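PDB 2NRQ: RNA-binding protein from Sulfolobus solfataricus, which is of unknown function but resembles RNA-binding proteins in structure, although a role in binding RNA is considered unlikely. Local coordinates for residues T26-F31 against S38-T43; K103-L106 against L112-K115; Q67-I72 against I125-S130. All coordinates share one frame; numbering follows the deposited sequence.

Interaction 1 of 3, residues T26-F31 against S38-T43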
ATOM      1  N   THR A  26      11.381  -6.281   2.258  1.00 28.41           N
ATOM      2  CA  THR A  26      10.920  -5.107   2.979  1.00 29.19           C
ATOM      3  C   THR A  26       9.408  -5.166   3.135  1.00 29.06           C
ATOM      4  O   THR A  26       8.890  -5.064   4.251  1.00 31.36           O
ATOM      5  CB  THR A  26      11.297  -3.791   2.259  1.00 31.10           C
ATOM      6  OG1 THR A  26      12.719  -3.648   2.231  1.00 32.44           O
ATOM      7  CG2 THR A  26      10.706  -2.591   2.994  1.00 30.63           C
ATOM      8  N   ILE A  27       8.697  -5.344   2.026  1.00 27.42           N
ATOM      9  CA  ILE A  27       7.238  -5.391   2.092  1.00 27.04           C
ATOM     10  C   ILE A  27       6.685  -6.560   2.908  1.00 27.94           C
ATOM     11  O   ILE A  27       5.811  -6.377   3.755  1.00 26.69           O
ATOM     12  CB  ILE A  27       6.619  -5.407   0.682  1.00 26.45           C
ATOM     13  CG1 ILE A  27       6.980  -4.107  -0.049  1.00 23.25           C
ATOM     14  CG2 ILE A  27       5.118  -5.583   0.777  1.00 25.22           C
ATOM     15  CD1 ILE A  27       6.311  -3.926  -1.386  1.00 20.20           C
ATOM     16  N   GLU A  28       7.199  -7.761   2.674  1.00 30.17           N
ATOM     17  CA  GLU A  28       6.702  -8.915   3.411  1.00 31.84           C
ATOM     18  C   GLU A  28       7.021  -8.806   4.906  1.00 33.54           C
ATOM     19  O   GLU A  28       6.311  -9.362   5.752  1.00 34.85           O
ATOM     20  CB  GLU A  28       7.262 -10.205   2.808  1.00 27.60           C
ATOM     21  CG  GLU A  28       6.986 -10.287   1.330  1.00 26.45           C
ATOM     22  CD  GLU A  28       7.194 -11.660   0.735  1.00 25.51           C
ATOM     23  OE1 GLU A  28       8.233 -12.293   1.009  1.00 25.19           O
ATOM     24  OE2 GLU A  28       6.311 -12.098  -0.025  1.00 22.96           O
ATOM     25  N   SER A  29       8.077  -8.080   5.238  1.00 33.21           N
ATOM     26  CA  SER A  29       8.424  -7.899   6.637  1.00 34.55           C
ATOM     27  C   SER A  29       7.575  -6.786   7.252  1.00 35.03           C
ATOM     28  O   SER A  29       6.895  -6.972   8.265  1.00 35.94           O
ATOM     29  CB  SER A  29       9.889  -7.533   6.772  1.00 35.09           C
ATOM     30  OG  SER A  29      10.126  -7.072   8.082  1.00 40.16           O
ATOM     31  N   PHE A  30       7.616  -5.622   6.623  1.00 35.12           N
ATOM     32  CA  PHE A  30       6.863  -4.479   7.097  1.00 34.05           C
ATOM     33  C   PHE A  30       5.404  -4.821   7.404  1.00 33.29           C
ATOM     34  O   PHE A  30       4.813  -4.265   8.319  1.00 34.19           O
ATOM     35  CB  PHE A  30       6.912  -3.367   6.053  1.00 35.02           C
ATOM     36  CG  PHE A  30       6.472  -2.033   6.575  1.00 36.63           C
ATOM     37  CD1 PHE A  30       7.385  -1.179   7.197  1.00 36.11           C
ATOM     38  CD2 PHE A  30       5.140  -1.633   6.464  1.00 37.10           C
ATOM     39  CE1 PHE A  30       6.980   0.056   7.698  1.00 36.24           C
ATOM     40  CE2 PHE A  30       4.725  -0.401   6.962  1.00 37.42           C
ATOM     41  CZ  PHE A  30       5.647   0.445   7.581  1.00 36.26           C
ATOM     42  N   PHE A  31       4.815  -5.722   6.631  1.00 32.80           N
ATOM     43  CA  PHE A  31       3.420  -6.093   6.846  1.00 33.38           C
ATOM     44  C   PHE A  31       3.291  -7.447   7.503  1.00 33.77           C
ATOM     45  O   PHE A  31       2.217  -8.056   7.509  1.00 29.64           O
ATOM     46  CB  PHE A  31       2.657  -6.101   5.526  1.00 32.21           C
ATOM     47  CG  PHE A  31       2.455  -4.738   4.949  1.00 33.51           C
ATOM     48  CD1 PHE A  31       3.215  -4.306   3.867  1.00 32.49           C
ATOM     49  CD2 PHE A  31       1.509  -3.877   5.498  1.00 31.89           C
ATOM     50  CE1 PHE A  31       3.032  -3.039   3.337  1.00 32.06           C
ATOM     51  CE2 PHE A  31       1.322  -2.614   4.981  1.00 31.24           C
ATOM     52  CZ  PHE A  31       2.084  -2.190   3.894  1.00 31.59           C
ATOM     53  N   SER A  38      -1.775 -13.661   2.999  1.00 34.46           N
ATOM     54  CA  SER A  38      -2.320 -13.162   1.746  1.00 31.36           C
ATOM     55  C   SER A  38      -1.883 -13.936   0.500  1.00 28.56           C
ATOM     56  O   SER A  38      -0.919 -14.707   0.531  1.00 27.78           O
ATOM     57  CB  SER A  38      -1.956 -11.673   1.590  1.00 31.97           C
ATOM     58  OG  SER A  38      -0.587 -11.490   1.254  1.00 33.41           O
ATOM     59  N   LYS A  39      -2.613 -13.731  -0.594  1.00 26.09           N
ATOM     60  CA  LYS A  39      -2.295 -14.371  -1.859  1.00 23.96           C
ATOM     61  C   LYS A  39      -1.281 -13.482  -2.568  1.00 22.05           C
ATOM     62  O   LYS A  39      -1.576 -12.340  -2.911  1.00 22.15           O
ATOM     63  CB  LYS A  39      -3.554 -14.513  -2.714  1.00 25.18           C
ATOM     64  CG  LYS A  39      -3.314 -15.176  -4.069  1.00 25.86           C
ATOM     65  CD  LYS A  39      -4.559 -15.117  -4.926  1.00 27.86           C
ATOM     66  CE  LYS A  39      -4.337 -15.790  -6.262  1.00 31.78           C
ATOM     67  NZ  LYS A  39      -3.924 -17.212  -6.078  1.00 35.57           N
ATOM     68  N   LYS A  40      -0.080 -14.003  -2.778  1.00 21.27           N
ATOM     69  CA  LYS A  40       0.980 -13.254  -3.436  1.00 19.00           C
ATOM     70  C   LYS A  40       1.043 -13.595  -4.918  1.00 19.03           C
ATOM     71  O   LYS A  40       0.840 -14.738  -5.307  1.00 21.44           O
ATOM     72  CB  LYS A  40       2.316 -13.572  -2.768  1.00 16.19           C
ATOM     73  CG  LYS A  40       3.543 -13.043  -3.488  1.00 14.73           C
ATOM     74  CD  LYS A  40       4.782 -13.419  -2.697  1.00 12.41           C
ATOM     75  CE  LYS A  40       6.039 -13.021  -3.419  1.00 14.86           C
ATOM     76  NZ  LYS A  40       7.282 -13.402  -2.689  1.00 15.66           N
ATOM     77  N   ASN A  41       1.321 -12.595  -5.743  1.00 20.26           N
ATOM     78  CA  ASN A  41       1.426 -12.782  -7.182  1.00 16.74           C
ATOM     79  C   ASN A  41       2.623 -12.024  -7.701  1.00 18.12           C
ATOM     80  O   ASN A  41       2.897 -10.904  -7.264  1.00 17.96           O
ATOM     81  CB  ASN A  41       0.202 -12.239  -7.905  1.00 19.19           C
ATOM     82  CG  ASN A  41      -1.027 -13.074  -7.688  1.00 21.61           C
ATOM     83  OD1 ASN A  41      -1.320 -13.980  -8.473  1.00 21.20           O
ATOM     84  ND2 ASN A  41      -1.759 -12.778  -6.611  1.00 23.49           N
ATOM     85  N   VAL A  42       3.334 -12.645  -8.635  1.00 17.88           N
ATOM     86  CA  VAL A  42       4.474 -12.020  -9.272  1.00 17.43           C
ATOM     87  C   VAL A  42       4.288 -12.331 -10.739  1.00 18.79           C
ATOM     88  O   VAL A  42       4.062 -13.478 -11.087  1.00 20.08           O
ATOM     89  CB  VAL A  42       5.822 -12.622  -8.794  1.00 18.35           C
ATOM     90  CG1 VAL A  42       6.971 -11.855  -9.429  1.00 13.95           C
ATOM     91  CG2 VAL A  42       5.922 -12.569  -7.258  1.00 16.07           C
ATOM     92  N   THR A  43       4.353 -11.306 -11.585  1.00 21.85           N
ATOM     93  CA  THR A  43       4.211 -11.448 -13.041  1.00 22.07           C
ATOM     94  C   THR A  43       5.297 -10.618 -13.697  1.00 24.30           C
ATOM     95  O   THR A  43       5.708  -9.599 -13.152  1.00 26.47           O
ATOM     96  CB  THR A  43       2.888 -10.871 -13.551  1.00 22.20           C
ATOM     97  OG1 THR A  43       1.790 -11.568 -12.952  1.00 26.12           O
ATOM     98  CG2 THR A  43       2.818 -10.975 -15.061  1.00 20.98           C
TER

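Interaction 2 of 3, residues K103-L106 against L112-K115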
ATOM      1  N   LYS A 103       8.387   4.112  -2.545  1.00 39.20           N
ATOM      2  CA  LYS A 103       9.240   2.927  -2.491  1.00 40.22           C
ATOM      3  C   LYS A 103      10.546   3.193  -1.749  1.00 41.38           C
ATOM      4  O   LYS A 103      10.951   2.415  -0.891  1.00 41.22           O
ATOM      5  CB  LYS A 103       9.559   2.426  -3.902  1.00 39.74           C
ATOM      6  CG  LYS A 103       8.462   1.584  -4.501  1.00 42.15           C
ATOM      7  CD  LYS A 103       8.907   0.864  -5.771  1.00 42.14           C
ATOM      8  CE  LYS A 103       9.035   1.808  -6.943  1.00 41.55           C
ATOM      9  NZ  LYS A 103       9.110   1.039  -8.203  1.00 41.52           N
ATOM     10  N   GLN A 104      11.199   4.299  -2.092  1.00 44.45           N
ATOM     11  CA  GLN A 104      12.469   4.700  -1.484  1.00 45.62           C
ATOM     12  C   GLN A 104      12.375   4.743   0.038  1.00 44.25           C
ATOM     13  O   GLN A 104      13.145   4.084   0.734  1.00 43.36           O
ATOM     14  CB  GLN A 104      12.886   6.084  -1.997  1.00 48.28           C
ATOM     15  CG  GLN A 104      12.979   6.236  -3.528  1.00 52.58           C
ATOM     16  CD  GLN A 104      11.642   6.558  -4.212  1.00 53.76           C
ATOM     17  OE1 GLN A 104      11.615   7.120  -5.311  1.00 54.14           O
ATOM     18  NE2 GLN A 104      10.536   6.194  -3.573  1.00 53.69           N
ATOM     19  N   TYR A 105      11.424   5.520   0.542  1.00 42.51           N
ATOM     20  CA  TYR A 105      11.218   5.663   1.972  1.00 42.94           C
ATOM     21  C   TYR A 105      10.946   4.382   2.751  1.00 43.86           C
ATOM     22  O   TYR A 105      11.384   4.246   3.898  1.00 43.51           O
ATOM     23  CB  TYR A 105      10.079   6.641   2.232  1.00 44.17           C
ATOM     24  CG  TYR A 105      10.516   8.080   2.206  1.00 45.91           C
ATOM     25  CD1 TYR A 105      11.326   8.596   3.213  1.00 46.50           C
ATOM     26  CD2 TYR A 105      10.130   8.924   1.173  1.00 46.43           C
ATOM     27  CE1 TYR A 105      11.735   9.912   3.194  1.00 47.39           C
ATOM     28  CE2 TYR A 105      10.536  10.240   1.142  1.00 47.76           C
ATOM     29  CZ  TYR A 105      11.339  10.732   2.156  1.00 48.94           C
ATOM     30  OH  TYR A 105      11.731  12.052   2.134  1.00 51.40           O
ATOM     31  N   LEU A 106      10.224   3.442   2.148  1.00 44.08           N
ATOM     32  CA  LEU A 106       9.905   2.205   2.851  1.00 43.12           C
ATOM     33  C   LEU A 106      11.091   1.248   2.930  1.00 44.10           C
ATOM     34  O   LEU A 106      11.363   0.677   3.981  1.00 43.74           O
ATOM     35  CB  LEU A 106       8.724   1.493   2.191  1.00 40.94           C
ATOM     36  CG  LEU A 106       8.044   0.496   3.133  1.00 40.24           C
ATOM     37  CD1 LEU A 106       7.025   1.241   3.982  1.00 38.69           C
ATOM     38  CD2 LEU A 106       7.361  -0.609   2.353  1.00 38.18           C
ATOM     39  N   LEU A 112       6.279   4.965   5.828  1.00 40.74           N
ATOM     40  CA  LEU A 112       5.209   5.184   4.874  1.00 38.70           C
ATOM     41  C   LEU A 112       5.039   6.660   4.578  1.00 37.51           C
ATOM     42  O   LEU A 112       4.530   7.406   5.399  1.00 39.02           O
ATOM     43  CB  LEU A 112       3.900   4.630   5.424  1.00 38.94           C
ATOM     44  CG  LEU A 112       3.746   3.118   5.450  1.00 39.46           C
ATOM     45  CD1 LEU A 112       2.495   2.737   6.246  1.00 38.65           C
ATOM     46  CD2 LEU A 112       3.669   2.609   4.015  1.00 39.28           C
ATOM     47  N   VAL A 113       5.463   7.077   3.399  1.00 36.56           N
ATOM     48  CA  VAL A 113       5.349   8.471   2.999  1.00 33.67           C
ATOM     49  C   VAL A 113       4.601   8.545   1.679  1.00 32.98           C
ATOM     50  O   VAL A 113       5.075   8.044   0.663  1.00 31.49           O
ATOM     51  CB  VAL A 113       6.744   9.110   2.832  1.00 32.75           C
ATOM     52  CG1 VAL A 113       6.621  10.469   2.187  1.00 32.04           C
ATOM     53  CG2 VAL A 113       7.422   9.222   4.178  1.00 30.35           C
ATOM     54  N   LEU A 114       3.422   9.155   1.698  1.00 33.63           N
ATOM     55  CA  LEU A 114       2.634   9.282   0.483  1.00 34.65           C
ATOM     56  C   LEU A 114       3.483   9.850  -0.650  1.00 36.48           C
ATOM     57  O   LEU A 114       4.380  10.663  -0.426  1.00 37.35           O
ATOM     58  CB  LEU A 114       1.431  10.181   0.741  1.00 34.85           C
ATOM     59  CG  LEU A 114       0.068   9.503   0.931  1.00 36.82           C
ATOM     60  CD1 LEU A 114       0.182   8.310   1.848  1.00 36.74           C
ATOM     61  CD2 LEU A 114      -0.925  10.530   1.495  1.00 39.14           C
ATOM     62  N   LYS A 115       3.208   9.405  -1.869  1.00 39.02           N
ATOM     63  CA  LYS A 115       3.937   9.870  -3.046  1.00 38.85           C
ATOM     64  C   LYS A 115       2.927   9.959  -4.175  1.00 39.29           C
ATOM     65  O   LYS A 115       1.816   9.447  -4.063  1.00 39.97           O
ATOM     66  CB  LYS A 115       5.052   8.880  -3.405  1.00 41.07           C
ATOM     67  CG  LYS A 115       5.929   9.277  -4.589  1.00 42.86           C
ATOM     68  CD  LYS A 115       7.014   8.224  -4.826  1.00 44.78           C
ATOM     69  CE  LYS A 115       8.055   8.660  -5.862  1.00 45.94           C
ATOM     70  NZ  LYS A 115       7.503   8.772  -7.241  1.00 47.42           N
TER

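Interaction 3 of 3, residues Q67-I72 against I125-S130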
ATOM      1  N   GLN A  67      -7.798  -5.630   8.875  1.00 44.54           N
ATOM      2  CA  GLN A  67      -6.544  -5.723   9.608  1.00 44.69           C
ATOM      3  C   GLN A  67      -5.350  -5.131   8.854  1.00 43.31           C
ATOM      4  O   GLN A  67      -4.378  -4.700   9.471  1.00 42.75           O
ATOM      5  CB  GLN A  67      -6.255  -7.177   9.986  1.00 46.59           C
ATOM      6  CG  GLN A  67      -7.364  -7.846  10.792  1.00 49.90           C
ATOM      7  CD  GLN A  67      -7.833  -7.005  11.981  1.00 52.13           C
ATOM      8  OE1 GLN A  67      -7.019  -6.478  12.757  1.00 51.88           O
ATOM      9  NE2 GLN A  67      -9.156  -6.886  12.137  1.00 51.67           N
ATOM     10  N   PHE A  68      -5.422  -5.104   7.525  1.00 42.04           N
ATOM     11  CA  PHE A  68      -4.336  -4.546   6.718  1.00 40.71           C
ATOM     12  C   PHE A  68      -4.378  -3.022   6.796  1.00 41.05           C
ATOM     13  O   PHE A  68      -3.349  -2.353   6.952  1.00 38.10           O
ATOM     14  CB  PHE A  68      -4.465  -4.989   5.261  1.00 37.51           C
ATOM     15  CG  PHE A  68      -3.473  -4.339   4.345  1.00 33.76           C
ATOM     16  CD1 PHE A  68      -2.119  -4.598   4.476  1.00 31.11           C
ATOM     17  CD2 PHE A  68      -3.894  -3.448   3.360  1.00 34.76           C
ATOM     18  CE1 PHE A  68      -1.200  -3.986   3.646  1.00 31.96           C
ATOM     19  CE2 PHE A  68      -2.980  -2.826   2.521  1.00 33.72           C
ATOM     20  CZ  PHE A  68      -1.629  -3.096   2.665  1.00 34.23           C
ATOM     21  N   PHE A  69      -5.581  -2.478   6.671  1.00 42.89           N
ATOM     22  CA  PHE A  69      -5.766  -1.039   6.760  1.00 45.13           C
ATOM     23  C   PHE A  69      -5.280  -0.621   8.134  1.00 44.56           C
ATOM     24  O   PHE A  69      -4.491   0.311   8.279  1.00 43.59           O
ATOM     25  CB  PHE A  69      -7.246  -0.686   6.614  1.00 47.10           C
ATOM     26  CG  PHE A  69      -7.522   0.785   6.628  1.00 50.06           C
ATOM     27  CD1 PHE A  69      -6.528   1.697   6.281  1.00 51.83           C
ATOM     28  CD2 PHE A  69      -8.792   1.262   6.925  1.00 52.53           C
ATOM     29  CE1 PHE A  69      -6.798   3.064   6.224  1.00 53.69           C
ATOM     30  CE2 PHE A  69      -9.078   2.633   6.870  1.00 53.17           C
ATOM     31  CZ  PHE A  69      -8.077   3.532   6.518  1.00 53.90           C
ATOM     32  N   LYS A  70      -5.762  -1.343   9.136  1.00 45.31           N
ATOM     33  CA  LYS A  70      -5.413  -1.090  10.522  1.00 46.57           C
ATOM     34  C   LYS A  70      -3.901  -1.017  10.695  1.00 46.20           C
ATOM     35  O   LYS A  70      -3.385  -0.053  11.248  1.00 46.79           O
ATOM     36  CB  LYS A  70      -5.997  -2.201  11.399  1.00 48.43           C
ATOM     37  CG  LYS A  70      -6.346  -1.785  12.816  1.00 50.75           C
ATOM     38  CD  LYS A  70      -7.824  -2.048  13.126  1.00 53.94           C
ATOM     39  CE  LYS A  70      -8.754  -1.187  12.250  1.00 56.03           C
ATOM     40  NZ  LYS A  70     -10.188  -1.169  12.708  1.00 56.43           N
ATOM     41  N   ILE A  71      -3.183  -2.026  10.211  1.00 46.51           N
ATOM     42  CA  ILE A  71      -1.734  -2.021  10.360  1.00 47.28           C
ATOM     43  C   ILE A  71      -1.078  -0.841   9.646  1.00 47.03           C
ATOM     44  O   ILE A  71      -0.049  -0.346  10.095  1.00 48.13           O
ATOM     45  CB  ILE A  71      -1.107  -3.379   9.910  1.00 47.47           C
ATOM     46  CG1 ILE A  71       0.368  -3.200   9.550  1.00 46.89           C
ATOM     47  CG2 ILE A  71      -1.886  -3.966   8.780  1.00 50.63           C
ATOM     48  CD1 ILE A  71       1.251  -2.917  10.733  1.00 47.17           C
ATOM     49  N   ILE A  72      -1.668  -0.378   8.547  1.00 47.06           N
ATOM     50  CA  ILE A  72      -1.119   0.780   7.833  1.00 46.79           C
ATOM     51  C   ILE A  72      -1.312   2.016   8.720  1.00 47.31           C
ATOM     52  O   ILE A  72      -0.436   2.881   8.825  1.00 45.80           O
ATOM     53  CB  ILE A  72      -1.857   1.035   6.499  1.00 45.65           C
ATOM     54  CG1 ILE A  72      -1.539  -0.071   5.495  1.00 44.38           C
ATOM     55  CG2 ILE A  72      -1.449   2.378   5.932  1.00 45.22           C
ATOM     56  CD1 ILE A  72      -2.300   0.057   4.201  1.00 41.89           C
ATOM     57  N   ILE A 125      -7.581  -0.014  -0.766  1.00 33.03           N
ATOM     58  CA  ILE A 125      -8.561  -0.539   0.174  1.00 34.91           C
ATOM     59  C   ILE A 125      -9.978  -0.367  -0.371  1.00 37.53           C
ATOM     60  O   ILE A 125     -10.310   0.664  -0.951  1.00 36.85           O
ATOM     61  CB  ILE A 125      -8.474   0.173   1.539  1.00 34.75           C
ATOM     62  CG1 ILE A 125      -7.138  -0.135   2.217  1.00 35.40           C
ATOM     63  CG2 ILE A 125      -9.607  -0.281   2.435  1.00 35.54           C
ATOM     64  CD1 ILE A 125      -5.977   0.555   1.589  1.00 35.91           C
ATOM     65  N   SER A 126     -10.813  -1.383  -0.186  1.00 40.92           N
ATOM     66  CA  SER A 126     -12.186  -1.322  -0.659  1.00 44.50           C
ATOM     67  C   SER A 126     -13.135  -1.303   0.533  1.00 47.02           C
ATOM     68  O   SER A 126     -13.085  -2.173   1.400  1.00 48.39           O
ATOM     69  CB  SER A 126     -12.483  -2.524  -1.542  1.00 44.72           C
ATOM     70  OG  SER A 126     -11.368  -2.798  -2.366  1.00 47.84           O
ATOM     71  N   PHE A 127     -13.991  -0.292   0.576  1.00 49.43           N
ATOM     72  CA  PHE A 127     -14.955  -0.148   1.655  1.00 51.79           C
ATOM     73  C   PHE A 127     -16.332  -0.404   1.078  1.00 53.08           C
ATOM     74  O   PHE A 127     -16.523  -0.361  -0.136  1.00 51.58           O
ATOM     75  CB  PHE A 127     -14.910   1.279   2.214  1.00 52.56           C
ATOM     76  CG  PHE A 127     -13.617   1.626   2.897  1.00 52.73           C
ATOM     77  CD1 PHE A 127     -13.393   1.262   4.219  1.00 52.74           C
ATOM     78  CD2 PHE A 127     -12.617   2.306   2.215  1.00 53.28           C
ATOM     79  CE1 PHE A 127     -12.188   1.569   4.854  1.00 53.34           C
ATOM     80  CE2 PHE A 127     -11.405   2.618   2.842  1.00 53.15           C
ATOM     81  CZ  PHE A 127     -11.192   2.249   4.164  1.00 52.02           C
ATOM     82  N   ASN A 128     -17.292  -0.690   1.943  1.00 55.09           N
ATOM     83  CA  ASN A 128     -18.652  -0.890   1.476  1.00 58.18           C
ATOM     84  C   ASN A 128     -19.503   0.006   2.357  1.00 60.30           C
ATOM     85  O   ASN A 128     -20.563  -0.395   2.840  1.00 61.10           O
ATOM     86  CB  ASN A 128     -19.080  -2.351   1.615  1.00 57.01           C
ATOM     87  CG  ASN A 128     -20.229  -2.697   0.689  1.00 56.96           C
ATOM     88  OD1 ASN A 128     -20.189  -2.377  -0.501  1.00 57.16           O
ATOM     89  ND2 ASN A 128     -21.256  -3.349   1.221  1.00 56.42           N
ATOM     90  N   THR A 129     -19.019   1.235   2.547  1.00 62.63           N
ATOM     91  CA  THR A 129     -19.686   2.212   3.398  1.00 64.25           C
ATOM     92  C   THR A 129     -19.582   3.677   2.955  1.00 64.49           C
ATOM     93  O   THR A 129     -20.357   4.513   3.414  1.00 64.86           O
ATOM     94  CB  THR A 129     -19.154   2.095   4.839  1.00 64.62           C
ATOM     95  OG1 THR A 129     -19.572   3.235   5.597  1.00 65.92           O
ATOM     96  CG2 THR A 129     -17.628   2.001   4.839  1.00 64.63           C
ATOM     97  N   SER A 130     -18.628   3.991   2.083  1.00 65.22           N
ATOM     98  CA  SER A 130     -18.449   5.363   1.585  1.00 65.90           C
ATOM     99  C   SER A 130     -17.960   6.371   2.633  1.00 65.27           C
ATOM    100  O   SER A 130     -17.609   7.515   2.303  1.00 64.60           O
ATOM    101  CB  SER A 130     -19.756   5.876   0.963  1.00 66.39           C
ATOM    102  OG  SER A 130     -20.094   5.131  -0.199  1.00 69.05           O
TER

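Interaction 1 of 3, residues T26-F31 against S38-T43
A single salt bridge, E28 to K40, ties helix 20-30 to strand 39-46, the outermost strand at one end of the chain's antiparallel sheet. K40 NZ is the donor of a hydrogen bond to E28 OE2 (3.1 Å), which is part of the salt bridge. OE1 of E28 stands 4.0 Å from K40 NZ, so the lysine engages one carboxylate oxygen rather than straddling both. It arrives from above the carboxylate plane, 39° out of it. The contact lies at the surface, with only 74 Å² buried between the segments. The two side chains cross at about a right angle, and K40 leaves its strand with CG anti to the backbone N (chi1 170°). Both chains are extended beyond CG, and together they span the 9.9 Å between the CA atoms of E28 and K40. Topologically the contact belongs to a split beta-alpha-beta unit. Strand 7-14, helix 20-30 and strand 39-46 follow one another in the chain, the two strands run parallel, and strand 52-60 is inserted between them, antiparallel to both. That middle strand contributes Y58, whose OH makes a second hydrogen bond to E28 OE2, while its side chain also touches K40. One oxygen is therefore gripped by two groups from two adjacent strands, an arrangement that would be expected to limit the rotation of the carboxylate and to stabilise its negative charge. The K40 side chain also touches V24, one turn earlier in the helix. Strand 39-46 is held to strand 52-60 by backbone hydrogen bonds of K39, N41 and T43 with R59, E57 and I55.

Interaction 2 of 3, residues K103-L106 against L112-K115
Apolar packing between Y105 and V113 and between L106 and L112 carries most of this contact. In the second pair, L106 CD1 comes to 3.6 Å from L112 CD2, and the two side chains lie side by side, pointing the same way. Since the bond from CA to CB of L112 points away from the helix, it is the CD2 branch that turns back to meet L106. Both leucines also touch F30 of helix 20-30, which places this pair on the buried side of the contact. The aromatic component is a CH-pi interaction: V113 CG2 sits 4.0 Å from the centroid of the Y105 ring and 18° off the ring normal, hence over a face. V113 CG1 is anti to the backbone N (chi1 170°), an orientation that sets CG2 over the ring near its CG corner and lets CG1 follow the CD2 side. The polar side chains Q104 and K115 meet only in van der Waals contact, K115 CE lying 3.9 Å from Q104 OE1, and the two chains cross at about a right angle. Hydrogen bonds to residues outside the two segments flank the contact: Y105 N bonds to the side-chain oxygen D102 OD2, and Y105, V113 and K115 make backbone bonds with R111, D102 and R100. The two segments bury 257 Å² between them. Segment 112-115 thus doubles back beside the first turn of helix 103-109, within the helix-and-loop connection between the adjacent antiparallel strands 96-101 and 121-126.

Interaction 3 of 3, residues Q67-I72 against I125-S130
The carbonyl oxygen of F127 accepts a hydrogen bond from S95 OG, and F127 and S95 are also joined by backbone hydrogen bonding; this holds the residue just beyond strand 121-126 while its ring reaches across to F69. The aromatic pair is an offset edge-to-face arrangement, with the edge of F127 turned toward the face of F69. The ring centroids of F69 and F127 are 5.5 Å apart and the planes stand at 74°. The nearest atoms are F69 CE2 and F127 CZ, 3.5 Å apart, with F69 CE2 lying near the plane of the F127 ring. F69 departs from its helix with CG anti to the backbone N (chi1 -177°), a torsion that carries the ring out toward F127. Together the segments bury 175 Å². These residues belong to the packing of helix 62-73 over the antiparallel sheet: I125 is on strand 121-126, which backbone bonding links to L97 of strand 96-101, and F68, one residue before F69, touches A8 and I10 of strand 7-14. The CB of I125 is directed toward the helix, and its CG1 lies 4.4 Å from F69 CB. CG2 of I125 lies over one face of the F127 ring, toward its rim. The F127 side chain also touches L97.

How the interactions relate
Interaction 1 is a surface contact whose one polar link is a salt bridge, whereas interactions 2 and 3 are partly buried and join their segments by apolar and aromatic packing. Interactions 1 and 3 both fasten a helix to the same sheet, one at its outermost strand 39-46 and the other at the inner strand 121-126; interaction 2 instead packs a helix against its own return loop. Their centres are 16 to 19 Å apart, yet buried residues connect them. F30 CE1 is 3.9 Å from L106 CD1, F31 CE2 is 3.9 Å from I72 CG1, and L112 CD1 is 3.9 Å from the backbone oxygen I72 O.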